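PDB 2E3U: hypothetical protein PH1566 from Pyrococcus horikoshii, which probably binds RNA through two KH domains and, as a Dim2p-type protein, probably acts in pre-ribosomal RNA processing. Local coordinates for residues A[60-65]-A[108-113]; A[148-153]-A[196-201]; A[142-147]-A[162-167]. All blocks are in the same frame, centred on the assembly; numbering follows the deposited sequence.

Contact 1: residues A[60-65]-A[108-113]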
loop_
_atom_site.group_PDB
_atom_site.type_symbol
_atom_site.label_atom_id
_atom_site.label_comp_id
_atom_site.label_asym_id
_atom_site.label_seq_id
_atom_site.Cartn_x
_atom_site.Cartn_y
_atom_site.Cartn_z
ATOM N N GLU A 60 -9.156 -2.397 -14.022
ATOM C CA GLU A 60 -10.548 -2.445 -14.461
ATOM C C GLU A 60 -11.096 -3.856 -14.689
ATOM O O GLU A 60 -12.225 -4.155 -14.286
ATOM C CB GLU A 60 -10.733 -1.603 -15.717
ATOM C CG GLU A 60 -10.497 -0.146 -15.421
ATOM C CD GLU A 60 -10.594 0.711 -16.621
ATOM O OE1 GLU A 60 -10.304 0.228 -17.727
ATOM O OE2 GLU A 60 -10.962 1.873 -16.450
ATOM N N LYS A 61 -10.296 -4.709 -15.328
ATOM C CA LYS A 61 -10.703 -6.057 -15.691
ATOM C C LYS A 61 -10.833 -6.975 -14.452
ATOM O O LYS A 61 -11.797 -7.732 -14.327
ATOM C CB LYS A 61 -9.724 -6.625 -16.728
ATOM C CG LYS A 61 -9.744 -8.151 -16.875
ATOM C CD LYS A 61 -8.950 -8.696 -18.065
ATOM C CE LYS A 61 -8.721 -10.203 -17.857
ATOM N NZ LYS A 61 -8.412 -10.977 -19.122
ATOM N N ARG A 62 -9.879 -6.885 -13.533
ATOM C CA ARG A 62 -9.881 -7.705 -12.323
ATOM C C ARG A 62 -10.925 -7.328 -11.257
ATOM O O ARG A 62 -11.320 -8.161 -10.440
ATOM C CB ARG A 62 -8.482 -7.731 -11.719
ATOM C CG ARG A 62 -7.400 -8.277 -12.656
ATOM C CD ARG A 62 -6.273 -8.861 -11.822
ATOM N NE ARG A 62 -5.009 -8.917 -12.541
ATOM C CZ ARG A 62 -3.894 -9.459 -12.065
ATOM N NH1 ARG A 62 -2.789 -9.445 -12.822
ATOM N NH2 ARG A 62 -3.882 -10.015 -10.845
ATOM N N THR A 63 -11.367 -6.079 -11.269
ATOM C CA THR A 63 -12.356 -5.591 -10.296
ATOM C C THR A 63 -13.733 -5.318 -10.917
ATOM O O THR A 63 -14.744 -5.267 -10.200
ATOM C CB THR A 63 -11.857 -4.302 -9.601
ATOM O OG1 THR A 63 -11.644 -3.272 -10.582
ATOM C CG2 THR A 63 -10.554 -4.581 -8.815
ATOM N N LYS A 64 -13.764 -5.158 -12.238
ATOM C CA LYS A 64 -14.988 -4.881 -12.994
ATOM C C LYS A 64 -15.505 -3.495 -12.654
ATOM O O LYS A 64 -16.707 -3.272 -12.442
ATOM C CB LYS A 64 -16.050 -5.980 -12.822
ATOM C CG LYS A 64 -15.573 -7.394 -13.239
ATOM C CD LYS A 64 -16.685 -8.443 -13.106
ATOM C CE LYS A 64 -16.123 -9.847 -12.768
ATOM N NZ LYS A 64 -15.901 -10.021 -11.271
ATOM N N THR A 65 -14.555 -2.556 -12.625
ATOM C CA THR A 65 -14.839 -1.160 -12.358
ATOM C C THR A 65 -14.265 -0.296 -13.472
ATOM O O THR A 65 -13.493 -0.751 -14.327
ATOM C CB THR A 65 -14.227 -0.711 -11.010
ATOM O OG1 THR A 65 -12.799 -0.917 -11.040
ATOM C CG2 THR A 65 -14.912 -1.459 -9.815
ATOM N N ARG A 108 2.311 -5.937 -6.787
ATOM C CA ARG A 108 2.252 -5.986 -5.318
ATOM C C ARG A 108 0.939 -5.453 -4.758
ATOM O O ARG A 108 0.370 -6.097 -3.879
ATOM C CB ARG A 108 3.457 -5.271 -4.700
ATOM C CG ARG A 108 4.807 -6.054 -4.963
ATOM C CD ARG A 108 5.645 -6.188 -3.697
ATOM N NE ARG A 108 5.958 -4.906 -3.024
ATOM C CZ ARG A 108 6.320 -4.813 -1.739
ATOM N NH1 ARG A 108 6.621 -3.627 -1.195
ATOM N NH2 ARG A 108 6.399 -5.909 -0.992
ATOM N N ALA A 109 0.439 -4.314 -5.281
ATOM C CA ALA A 109 -0.935 -3.821 -4.951
ATOM C C ALA A 109 -2.066 -4.828 -5.232
ATOM O O ALA A 109 -3.056 -4.882 -4.481
ATOM C CB ALA A 109 -1.220 -2.531 -5.668
ATOM N N PHE A 110 -1.947 -5.619 -6.314
ATOM C CA PHE A 110 -2.974 -6.640 -6.644
ATOM C C PHE A 110 -3.174 -7.716 -5.575
ATOM O O PHE A 110 -4.187 -8.426 -5.587
ATOM C CB PHE A 110 -2.694 -7.342 -7.971
ATOM C CG PHE A 110 -3.096 -6.558 -9.191
ATOM C CD1 PHE A 110 -4.340 -5.947 -9.274
ATOM C CD2 PHE A 110 -2.244 -6.494 -10.286
ATOM C CE1 PHE A 110 -4.712 -5.229 -10.404
ATOM C CE2 PHE A 110 -2.605 -5.781 -11.451
ATOM C CZ PHE A 110 -3.840 -5.157 -11.505
ATOM N N ARG A 111 -2.234 -7.844 -4.649
ATOM C CA ARG A 111 -2.491 -8.593 -3.400
ATOM C C ARG A 111 -3.852 -8.236 -2.759
ATOM O O ARG A 111 -4.551 -9.112 -2.247
ATOM C CB ARG A 111 -1.371 -8.365 -2.371
ATOM C CG ARG A 111 -1.444 -9.323 -1.154
ATOM C CD ARG A 111 -0.414 -8.985 -0.087
ATOM N NE ARG A 111 -0.727 -9.768 1.105
ATOM C CZ ARG A 111 0.144 -10.164 2.030
ATOM N NH1 ARG A 111 -0.321 -10.884 3.027
ATOM N NH2 ARG A 111 1.463 -9.852 1.954
ATOM N N LEU A 112 -4.230 -6.962 -2.831
ATOM C CA LEU A 112 -5.433 -6.461 -2.205
ATOM C C LEU A 112 -6.714 -7.103 -2.751
ATOM O O LEU A 112 -7.759 -6.997 -2.110
ATOM C CB LEU A 112 -5.529 -4.952 -2.342
ATOM C CG LEU A 112 -4.638 -4.161 -1.389
ATOM C CD1 LEU A 112 -4.463 -2.783 -2.010
ATOM C CD2 LEU A 112 -5.310 -4.075 -0.043
ATOM N N LEU A 113 -6.634 -7.753 -3.922
ATOM C CA LEU A 113 -7.771 -8.495 -4.492
ATOM C C LEU A 113 -8.126 -9.721 -3.679
ATOM O O LEU A 113 -9.231 -10.218 -3.786
ATOM C CB LEU A 113 -7.480 -8.914 -5.937
ATOM C CG LEU A 113 -7.329 -7.779 -6.961
ATOM C CD1 LEU A 113 -6.836 -8.313 -8.282
ATOM C CD2 LEU A 113 -8.672 -7.135 -7.122
#
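Arg62 lays its side chain across Leu113 and onto Phe110. CB of Arg62 starts 3.9 Å from Leu113 CD1, and CD of Arg62 comes to 3.6 Å from the same methyl. With CG turned anti to the carbonyl carbon (chi1 -59°) and the chain extended from there to NE, the polar end is carried past the leucine to the ring. NE of Arg62 stands 4.1 Å from Phe110 CZ, and CZ of Arg62 3.8 Å from Phe110 CD2. At the tip NH2 of Arg62 reaches Phe110 CG at 3.9 Å. The planes differ by 9°, and Arg62 CZ lies 18° off the ring normal, which defines a flat stack with cation-pi character, shifted toward the ring's rim. Glu58 binds NE by a salt bridge. With an alanine at Phe110, the guanidinium of Arg62 would probably lose the aromatic face beneath it and, though still paired with Glu58, be freer to turn.

Beside the stack, CG2 of Thr63 touches CD2 of Leu113 at 3.6 Å. The 3-10 segment 110-113, which follows helix 106-109, is thereby set against the end of helix 54-63 in the first KH domain, while Thr63 and Leu113 also rest on Ala93 and Ile96 of helix 87-101.

Contact 2: residues A[148-153]-A[196-201]; sequences GRTRQI and SVYRYL
Ile153 and Tyr198 make the main meeting of the two segments, with two branches of the isoleucine placed along one tyrosine. The CD1 methyl of Ile153 sits 3.6 Å from Tyr198 CZ, near the phenol end. CG2 of Ile153 lies farther back, 3.7 Å from Tyr198 CD2. The two side chains cross at about a right angle, and the CD1 methyl comes in obliquely to the ring. Thr150, one turn earlier, supplies the polar element: its OG1 gives a weak hydrogen bond to Tyr198 OH at 3.4 Å. Deeper in, CG2 of Ile153 approaches CD1 of Leu201 at 4.3 Å, a looser contact.

The helix spacing is consistent with a long side chain bridging the gap. The axes of helix segments 149-153 and 196-201 run nearly parallel, 20° apart, but stay 11.8 Å from each other at closest approach. The CB of Tyr198 is not aimed at the opposing helix; with CG anti to the carbonyl carbon (chi1 -63°), the ring is led across the gap and its hydroxyl arrives between Thr150 and Ile153. In the next shell the ring of His194 meets that of Tyr198 with planes at about 50°. Helix 175-189 lies against both partners, Leu188 touching Thr150 and Ile180 touching Leu201.

The chemistry is thus mostly aliphatic against aromatic, with one long polar link. So long a link is likely to contribute little, and the joint between helix 194-203 and helix 149-158 of this type I KH domain probably rests mainly on apolar contact.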
loop_
_atom_site.group_PDB
_atom_site.type_symbol
_atom_site.label_atom_id
_atom_site.label_comp_id
_atom_site.label_asym_id
_atom_site.label_seq_id
_atom_site.Cartn_x
_atom_site.Cartn_y
_atom_site.Cartn_z
ATOM N N GLY A 148 17.809 -2.341 2.298
ATOM C CA GLY A 148 16.407 -2.769 2.444
ATOM C C GLY A 148 16.186 -4.088 3.202
ATOM O O GLY A 148 15.119 -4.678 3.092
ATOM N N ARG A 149 17.193 -4.548 3.955
ATOM C CA ARG A 149 17.111 -5.842 4.658
ATOM C C ARG A 149 16.106 -5.858 5.796
ATOM O O ARG A 149 15.463 -6.887 6.016
ATOM C CB ARG A 149 18.456 -6.255 5.224
ATOM C CG ARG A 149 19.524 -6.404 4.153
ATOM C CD ARG A 149 20.868 -6.721 4.792
ATOM N NE ARG A 149 20.895 -7.984 5.542
ATOM C CZ ARG A 149 21.398 -9.143 5.090
ATOM N NH1 ARG A 149 21.904 -9.264 3.846
ATOM N NH2 ARG A 149 21.407 -10.209 5.896
ATOM N N THR A 150 15.991 -4.744 6.531
ATOM C CA THR A 150 15.042 -4.668 7.621
ATOM C C THR A 150 13.616 -4.734 7.103
ATOM O O THR A 150 12.771 -5.363 7.722
ATOM C CB THR A 150 15.247 -3.380 8.496
ATOM O OG1 THR A 150 16.610 -3.283 8.891
ATOM C CG2 THR A 150 14.360 -3.388 9.749
ATOM N N ARG A 151 13.339 -4.088 5.976
ATOM C CA ARG A 151 11.989 -4.102 5.430
ATOM C C ARG A 151 11.661 -5.515 4.932
ATOM O O ARG A 151 10.569 -6.001 5.136
ATOM C CB ARG A 151 11.830 -3.062 4.317
ATOM C CG ARG A 151 10.584 -3.243 3.449
ATOM C CD ARG A 151 10.812 -2.545 2.122
ATOM N NE ARG A 151 10.214 -3.202 0.962
ATOM C CZ ARG A 151 10.626 -4.354 0.416
ATOM N NH1 ARG A 151 10.007 -4.835 -0.671
ATOM N NH2 ARG A 151 11.629 -5.053 0.942
ATOM N N GLN A 152 12.621 -6.177 4.296
ATOM C CA GLN A 152 12.466 -7.611 3.980
ATOM C C GLN A 152 12.222 -8.522 5.226
ATOM O O GLN A 152 11.364 -9.404 5.203
ATOM C CB GLN A 152 13.705 -8.062 3.218
ATOM C CG GLN A 152 13.564 -9.357 2.483
ATOM C CD GLN A 152 14.757 -9.670 1.573
ATOM O OE1 GLN A 152 14.922 -10.821 1.171
ATOM N NE2 GLN A 152 15.577 -8.648 1.234
ATOM N N ILE A 153 12.952 -8.296 6.318
ATOM C CA ILE A 153 12.711 -9.023 7.546
ATOM C C ILE A 153 11.259 -8.799 8.083
ATOM O O ILE A 153 10.529 -9.788 8.371
ATOM C CB ILE A 153 13.759 -8.687 8.619
ATOM C CG1 ILE A 153 15.162 -9.166 8.136
ATOM C CG2 ILE A 153 13.300 -9.283 10.004
ATOM C CD1 ILE A 153 16.345 -8.667 8.921
ATOM N N SER A 196 15.700 -6.173 19.625
ATOM C CA SER A 196 14.381 -6.154 20.239
ATOM C C SER A 196 13.264 -6.335 19.188
ATOM O O SER A 196 12.306 -7.082 19.423
ATOM C CB SER A 196 14.171 -4.891 21.063
ATOM O OG SER A 196 14.132 -3.766 20.229
ATOM N N VAL A 197 13.380 -5.661 18.043
ATOM C CA VAL A 197 12.328 -5.743 17.027
ATOM C C VAL A 197 12.290 -7.132 16.410
ATOM O O VAL A 197 11.219 -7.695 16.225
ATOM C CB VAL A 197 12.451 -4.620 15.932
ATOM C CG1 VAL A 197 11.442 -4.839 14.808
ATOM C CG2 VAL A 197 12.265 -3.266 16.575
ATOM N N TYR A 198 13.457 -7.691 16.137
ATOM C CA TYR A 198 13.565 -9.025 15.560
ATOM C C TYR A 198 13.059 -10.130 16.516
ATOM O O TYR A 198 12.446 -11.128 16.075
ATOM C CB TYR A 198 15.003 -9.302 15.096
ATOM C CG TYR A 198 15.547 -8.399 13.990
ATOM C CD1 TYR A 198 16.933 -8.197 13.842
ATOM C CD2 TYR A 198 14.699 -7.760 13.091
ATOM C CE1 TYR A 198 17.448 -7.376 12.835
ATOM C CE2 TYR A 198 15.203 -6.943 12.068
ATOM C CZ TYR A 198 16.583 -6.756 11.938
ATOM O OH TYR A 198 17.076 -5.938 10.897
ATOM N N ARG A 199 13.322 -9.969 17.807
ATOM C CA ARG A 199 12.790 -10.885 18.803
ATOM C C ARG A 199 11.263 -10.764 18.928
ATOM O O ARG A 199 10.580 -11.770 18.951
ATOM C CB ARG A 199 13.511 -10.727 20.150
ATOM C CG ARG A 199 14.860 -11.492 20.222
ATOM C CD ARG A 199 15.770 -10.873 21.255
ATOM N NE ARG A 199 17.020 -11.589 21.568
ATOM C CZ ARG A 199 18.186 -11.360 20.964
ATOM N NH1 ARG A 199 18.258 -10.487 19.967
ATOM N NH2 ARG A 199 19.279 -12.012 21.336
ATOM N N TYR A 200 10.734 -9.544 18.988
ATOM C CA TYR A 200 9.290 -9.298 18.878
ATOM C C TYR A 200 8.637 -9.976 17.664
ATOM O O TYR A 200 7.574 -10.594 17.788
ATOM C CB TYR A 200 8.951 -7.784 18.877
ATOM C CG TYR A 200 7.530 -7.503 18.373
ATOM C CD1 TYR A 200 6.439 -7.567 19.234
ATOM C CD2 TYR A 200 7.293 -7.198 17.036
ATOM C CE1 TYR A 200 5.137 -7.328 18.780
ATOM C CE2 TYR A 200 6.005 -6.978 16.555
ATOM C CZ TYR A 200 4.935 -7.048 17.426
ATOM O OH TYR A 200 3.653 -6.835 16.942
ATOM N N LEU A 201 9.267 -9.851 16.494
ATOM C CA LEU A 201 8.760 -10.478 15.279
ATOM C C LEU A 201 8.829 -12.001 15.314
ATOM O O LEU A 201 7.930 -12.667 14.780
ATOM C CB LEU A 201 9.454 -9.932 14.018
ATOM C CG LEU A 201 9.135 -8.514 13.581
ATOM C CD1 LEU A 201 10.248 -7.945 12.714
ATOM C CD2 LEU A 201 7.756 -8.379 12.868
#

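Contact 3: residues A[142-147]-A[162-167]; sequences RIIGRK and VSVYGK
Val164 meets Ile143 and Ile144 through aliphatic carbons alone: no ring, amide or guanidinium side chain offers a face or an edge to the other segment. The ring of Tyr165 takes no part, its CB pointing away from the helix, as expected from the alternation of neighbouring residues in a strand.

Val164 meets both isoleucines. CG2 of Val164 faces CG2 of Ile143 at 3.8 Å, methyl against methyl. CB of Val164 stands 4.1 Å from CD1 of Ile144, which also touches the other valine methyl, CG1. Ile143 aims its CB at the strand, whereas Ile144 does not and gets there by its longer arm: CG1 lies anti to the carbonyl carbon (chi1 -73°) and CD1 continues that arm outward (chi2 172°). The closest pair of CA atoms, those of Ile144 and Val164, is 7.5 Å apart, so the contact belongs to side chains, and no hydrogen bond crosses it.

Helix 136-144 ends at Ile144, and Gly145 then leaves helical geometry with positive phi (81°). Gly145 to Gly148 read Gly-Arg-Lys-Gly, the GXXG loop of KH domains. In type I KH domains the groove for single-stranded nucleic acid lies between this loop with its flanking helices and the second strand with the variable loop; Ile144 and Val164, both partly exposed, are placed consistently with its apolar floor.

Ile143 lies deeper, against Leu124, Val169 of strand 168-173 and Ile185 of helix 175-189. Helix 136-144 is thus packed on edge strand 161-165, whose other face turns Ser163 and Tyr165 toward Phe104 and Arg102.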
loop_
_atom_site.group_PDB
_atom_site.type_symbol
_atom_site.label_atom_id
_atom_site.label_comp_id
_atom_site.label_asym_id
_atom_site.label_seq_id
_atom_site.Cartn_x
_atom_site.Cartn_y
_atom_site.Cartn_z
ATOM N N ARG A 142 15.600 3.746 9.102
ATOM C CA ARG A 142 15.385 2.848 10.222
ATOM C C ARG A 142 14.405 1.740 9.883
ATOM O O ARG A 142 14.582 0.611 10.344
ATOM C CB ARG A 142 14.841 3.619 11.414
ATOM C CG ARG A 142 15.857 4.419 12.187
ATOM C CD ARG A 142 15.088 5.244 13.217
ATOM N NE ARG A 142 15.937 5.793 14.268
ATOM C CZ ARG A 142 16.474 7.010 14.252
ATOM N NH1 ARG A 142 16.271 7.827 13.226
ATOM N NH2 ARG A 142 17.227 7.406 15.274
ATOM N N ILE A 143 13.371 2.062 9.106
ATOM C CA ILE A 143 12.392 1.042 8.667
ATOM C C ILE A 143 12.963 0.116 7.561
ATOM O O ILE A 143 12.785 -1.110 7.605
ATOM C CB ILE A 143 11.014 1.685 8.241
ATOM C CG1 ILE A 143 10.400 2.440 9.426
ATOM C CG2 ILE A 143 10.024 0.632 7.759
ATOM C CD1 ILE A 143 9.519 3.655 9.050
ATOM N N ILE A 144 13.649 0.722 6.590
ATOM C CA ILE A 144 14.164 0.064 5.395
ATOM C C ILE A 144 15.396 -0.793 5.722
ATOM O O ILE A 144 15.489 -1.921 5.259
ATOM C CB ILE A 144 14.464 1.144 4.309
ATOM C CG1 ILE A 144 13.140 1.666 3.729
ATOM C CG2 ILE A 144 15.340 0.632 3.156
ATOM C CD1 ILE A 144 13.296 2.838 2.817
ATOM N N GLY A 145 16.317 -0.250 6.530
ATOM C CA GLY A 145 17.559 -0.894 6.880
ATOM C C GLY A 145 18.641 -0.764 5.810
ATOM O O GLY A 145 18.430 -0.173 4.736
ATOM N N ARG A 146 19.798 -1.339 6.096
ATOM C CA ARG A 146 20.884 -1.399 5.130
ATOM C C ARG A 146 20.456 -2.277 3.971
ATOM O O ARG A 146 20.045 -3.403 4.193
ATOM C CB ARG A 146 22.149 -1.966 5.790
ATOM C CG ARG A 146 23.238 -2.352 4.822
ATOM C CD ARG A 146 24.404 -3.018 5.559
ATOM N NE ARG A 146 24.251 -4.473 5.711
ATOM C CZ ARG A 146 24.532 -5.370 4.761
ATOM N NH1 ARG A 146 24.963 -4.978 3.561
ATOM N NH2 ARG A 146 24.396 -6.669 5.011
ATOM N N LYS A 147 20.550 -1.738 2.751
ATOM C CA LYS A 147 20.103 -2.372 1.495
ATOM C C LYS A 147 18.706 -2.997 1.557
ATOM O O LYS A 147 18.460 -4.053 0.955
ATOM C CB LYS A 147 21.131 -3.391 0.987
ATOM C CG LYS A 147 22.550 -2.848 0.823
ATOM C CD LYS A 147 23.215 -3.472 -0.388
ATOM C CE LYS A 147 24.727 -3.491 -0.269
ATOM N NZ LYS A 147 25.287 -4.635 -1.062
ATOM N N VAL A 162 4.983 -4.253 2.549
ATOM C CA VAL A 162 5.302 -2.933 3.136
ATOM C C VAL A 162 5.934 -2.004 2.121
ATOM O O VAL A 162 6.878 -2.369 1.476
ATOM C CB VAL A 162 6.297 -3.050 4.310
ATOM C CG1 VAL A 162 6.739 -1.641 4.789
ATOM C CG2 VAL A 162 5.673 -3.892 5.473
ATOM N N SER A 163 5.409 -0.792 2.007
ATOM C CA SER A 163 5.961 0.208 1.094
ATOM C C SER A 163 6.267 1.515 1.861
ATOM O O SER A 163 5.374 2.129 2.459
ATOM C CB SER A 163 4.954 0.483 -0.039
ATOM O OG SER A 163 5.394 1.563 -0.819
ATOM N N VAL A 164 7.542 1.888 1.880
ATOM C CA VAL A 164 7.982 3.126 2.488
ATOM C C VAL A 164 8.200 4.121 1.338
ATOM O O VAL A 164 8.985 3.896 0.429
ATOM C CB VAL A 164 9.240 2.891 3.362
ATOM C CG1 VAL A 164 9.604 4.140 4.172
ATOM C CG2 VAL A 164 8.998 1.724 4.320
ATOM N N TYR A 165 7.471 5.215 1.367
ATOM C CA TYR A 165 7.414 6.100 0.222
ATOM C C TYR A 165 7.057 7.497 0.721
ATOM O O TYR A 165 6.024 7.688 1.354
ATOM C CB TYR A 165 6.382 5.586 -0.817
ATOM C CG TYR A 165 6.366 6.384 -2.097
ATOM C CD1 TYR A 165 5.438 7.406 -2.286
ATOM C CD2 TYR A 165 7.316 6.155 -3.103
ATOM C CE1 TYR A 165 5.443 8.184 -3.446
ATOM C CE2 TYR A 165 7.322 6.915 -4.280
ATOM C CZ TYR A 165 6.377 7.932 -4.444
ATOM O OH TYR A 165 6.352 8.695 -5.607
ATOM N N GLY A 166 7.939 8.460 0.456
ATOM C CA GLY A 166 7.751 9.836 0.891
ATOM C C GLY A 166 7.438 9.907 2.374
ATOM O O GLY A 166 8.236 9.467 3.218
ATOM N N LYS A 167 6.255 10.433 2.678
ATOM C CA LYS A 167 5.847 10.718 4.041
ATOM C C LYS A 167 5.006 9.603 4.676
ATOM O O LYS A 167 4.466 9.776 5.770
ATOM C CB LYS A 167 5.114 12.079 4.094
ATOM C CG LYS A 167 6.013 13.281 3.754
ATOM C CD LYS A 167 5.323 14.618 4.003
ATOM C CE LYS A 167 5.473 15.071 5.468
ATOM N NZ LYS A 167 5.043 16.494 5.665
#

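All three contacts are partly buried, but their chemistry differs. Contact 1 joins helix 54-63 of the first KH domain to segment 108-113, at and after the end of helix 106-109; its stacked Arg62 is exposed. Contacts 2 and 3 belong to the second KH domain: contact 3 is wholly aliphatic, with Ile143 buried, and contact 2 adds a phenol and a weak hydrogen bond. Contact 2 lies farthest out, its centre about 19 Å from the chain's centre against 13 Å for the others. The GXXG turn connects contacts 2 and 3, and Arg151 N bonds to Ile144 O at 3.1 Å. A probable hydrogen bond, Arg108 NH1 to Val162 O, 3.0 Å, ties contact 1 to contact 3.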